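PDB 4ORL: uncharacterized protein, which is of unknown function but, as a DUF4783 member of the NTF2 clan, probably has a cone-like fold around a possible ligand pocket. Local coordinates for residues F60-Q65 against S72-T77. Sequence-based numbering, arbitrary orientation.
Sequences FNVNHQ and SFVIGT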
loop_
_atom_site.group_PDB
_atom_site.type_symbol
_atom_site.label_atom_id
_atom_site.label_comp_id
_atom_site.label_asym_id
_atom_site.label_seq_id
_atom_site.Cartn_x
_atom_site.Cartn_y
_atom_site.Cartn_z
ATOM N N PHE A 60 -7.147 8.298 4.491
ATOM C CA PHE A 60 -7.297 7.044 3.785
ATOM C C PHE A 60 -8.552 6.367 4.273
ATOM O O PHE A 60 -8.748 6.211 5.477
ATOM C CB PHE A 60 -6.091 6.117 4.008
ATOM C CG PHE A 60 -6.146 4.818 3.241
ATOM C CD1 PHE A 60 -6.031 4.795 1.872
ATOM C CD2 PHE A 60 -6.192 3.588 3.918
ATOM C CE1 PHE A 60 -6.078 3.601 1.168
ATOM C CE2 PHE A 60 -6.186 2.395 3.218
ATOM C CZ PHE A 60 -6.144 2.400 1.848
ATOM N N ASN A 61 -9.420 6.024 3.347
ATOM C CA ASN A 61 -10.635 5.261 3.611
ATOM C C ASN A 61 -10.433 3.848 3.096
ATOM O O ASN A 61 -10.121 3.679 1.940
ATOM C CB ASN A 61 -11.849 5.836 2.800
ATOM C CG ASN A 61 -12.484 7.080 3.417
ATOM O OD1 ASN A 61 -12.269 7.415 4.571
ATOM N ND2 ASN A 61 -13.336 7.741 2.633
ATOM N N VAL A 62 -10.711 2.844 3.914
ATOM C CA VAL A 62 -10.753 1.473 3.438
ATOM C C VAL A 62 -12.105 1.225 2.765
ATOM O O VAL A 62 -13.164 1.509 3.365
ATOM C CB VAL A 62 -10.573 0.458 4.576
ATOM C CG1 VAL A 62 -10.801 -0.965 4.055
ATOM C CG2 VAL A 62 -9.192 0.597 5.169
ATOM N N ASN A 63 -12.078 0.703 1.549
ATOM C CA ASN A 63 -13.298 0.388 0.797
ATOM C C ASN A 63 -13.617 -1.101 0.832
ATOM O O ASN A 63 -14.779 -1.482 0.997
ATOM C CB ASN A 63 -13.165 0.888 -0.654
ATOM C CG ASN A 63 -12.890 2.397 -0.744
ATOM O OD1 ASN A 63 -12.018 2.826 -1.492
ATOM N ND2 ASN A 63 -13.538 3.152 0.077
ATOM N N HIS A 64 -12.596 -1.939 0.657
ATOM C CA HIS A 64 -12.764 -3.398 0.758
ATOM C C HIS A 64 -11.524 -4.039 1.343
ATOM O O HIS A 64 -10.424 -3.550 1.171
ATOM C CB HIS A 64 -13.046 -4.024 -0.613
ATOM C CG HIS A 64 -14.289 -3.515 -1.255
ATOM N ND1 HIS A 64 -15.545 -3.865 -0.814
ATOM C CD2 HIS A 64 -14.479 -2.625 -2.262
ATOM C CE1 HIS A 64 -16.458 -3.228 -1.530
ATOM N NE2 HIS A 64 -15.835 -2.466 -2.411
ATOM N N GLN A 65 -11.724 -5.178 1.996
ATOM C CA GLN A 65 -10.651 -6.009 2.573
ATOM C C GLN A 65 -11.039 -7.451 2.338
ATOM O O GLN A 65 -12.236 -7.785 2.391
ATOM C CB GLN A 65 -10.555 -5.817 4.094
ATOM C CG GLN A 65 -10.202 -4.430 4.556
ATOM C CD GLN A 65 -9.851 -4.391 6.033
ATOM O OE1 GLN A 65 -8.972 -5.119 6.492
ATOM N NE2 GLN A 65 -10.513 -3.535 6.770
ATOM N N SER A 72 -4.150 -12.025 0.852
ATOM C CA SER A 72 -5.112 -11.036 1.337
ATOM C C SER A 72 -4.977 -9.746 0.559
ATOM O O SER A 72 -4.008 -9.538 -0.173
ATOM C CB SER A 72 -4.919 -10.785 2.837
ATOM O OG SER A 72 -3.636 -10.248 3.093
ATOM N N PHE A 73 -5.941 -8.863 0.738
ATOM C CA PHE A 73 -5.902 -7.574 0.078
ATOM C C PHE A 73 -6.641 -6.525 0.861
ATOM O O PHE A 73 -7.567 -6.829 1.632
ATOM C CB PHE A 73 -6.508 -7.674 -1.315
ATOM C CG PHE A 73 -7.992 -7.923 -1.314
ATOM C CD1 PHE A 73 -8.501 -9.224 -1.298
ATOM C CD2 PHE A 73 -8.887 -6.855 -1.352
ATOM C CE1 PHE A 73 -9.888 -9.447 -1.321
ATOM C CE2 PHE A 73 -10.268 -7.077 -1.365
ATOM C CZ PHE A 73 -10.758 -8.368 -1.333
ATOM N N VAL A 74 -6.259 -5.271 0.611
ATOM C CA VAL A 74 -7.010 -4.127 1.089
ATOM C C VAL A 74 -7.041 -3.081 -0.014
ATOM O O VAL A 74 -6.011 -2.803 -0.660
ATOM C CB VAL A 74 -6.448 -3.571 2.411
ATOM C CG1 VAL A 74 -4.980 -3.222 2.290
ATOM C CG2 VAL A 74 -7.247 -2.372 2.872
ATOM N N ILE A 75 -8.242 -2.565 -0.262
ATOM C CA ILE A 75 -8.490 -1.571 -1.285
ATOM C C ILE A 75 -9.042 -0.339 -0.596
ATOM O O ILE A 75 -9.983 -0.443 0.161
ATOM C CB ILE A 75 -9.562 -2.053 -2.295
ATOM C CG1 ILE A 75 -9.355 -3.523 -2.671
ATOM C CG2 ILE A 75 -9.541 -1.175 -3.523
ATOM C CD1 ILE A 75 -8.005 -3.812 -3.270
ATOM N N GLY A 76 -8.486 0.826 -0.885
ATOM C CA GLY A 76 -9.005 2.045 -0.279
ATOM C C GLY A 76 -8.740 3.260 -1.113
ATOM O O GLY A 76 -8.117 3.177 -2.157
ATOM N N THR A 77 -9.215 4.403 -0.642
ATOM C CA THR A 77 -9.013 5.674 -1.335
ATOM C C THR A 77 -8.208 6.608 -0.475
ATOM O O THR A 77 -8.569 6.883 0.699
ATOM C CB THR A 77 -10.332 6.344 -1.709
ATOM O OG1 THR A 77 -11.116 5.427 -2.481
ATOM C CG2 THR A 77 -10.111 7.624 -2.531
#
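Asn-63 and His-64 both direct their backbone N-H groups at the carbonyl oxygen of Ile-75, a worked example of the classic beta bulge in an antiparallel hairpin. Ile-75 O accepts at 2.8 Å from Asn-63 N and at 3.1 Å from His-64 N, and the register slips by one residue. The extra residue leans its side chain over the partner strand: with CG set anti to its own carbonyl carbon (chi1 -58°), Asn-63 presents OD1 to Thr-77, whose OG1 donates to a lone pair in the amide plane at 2.9 Å. On the other side of the sheet, the Phe-60 ring lies obliquely across Gly-76, CE1 being 3.5 Å from Gly-76 C, and also meets Phe-12 of helix 6-14. Replacing Phe-60 by alanine would probably strip the ring's cover from Gly-76 and cost Phe-12 an aromatic neighbour. Farther along, Val-62 CG1 meets Val-74 CG2 at 4.0 Å, the two side chains crossing nearly at right angles. On the side of His-64 and Ile-75, Gln-65 C lies over one face of the Phe-73 ring, offset toward its rim. Chemically, then, a doubly gripped carbonyl and one side-chain bond pin the bulge on the sheet's outermost strand, while apolar groups line the helix-facing side.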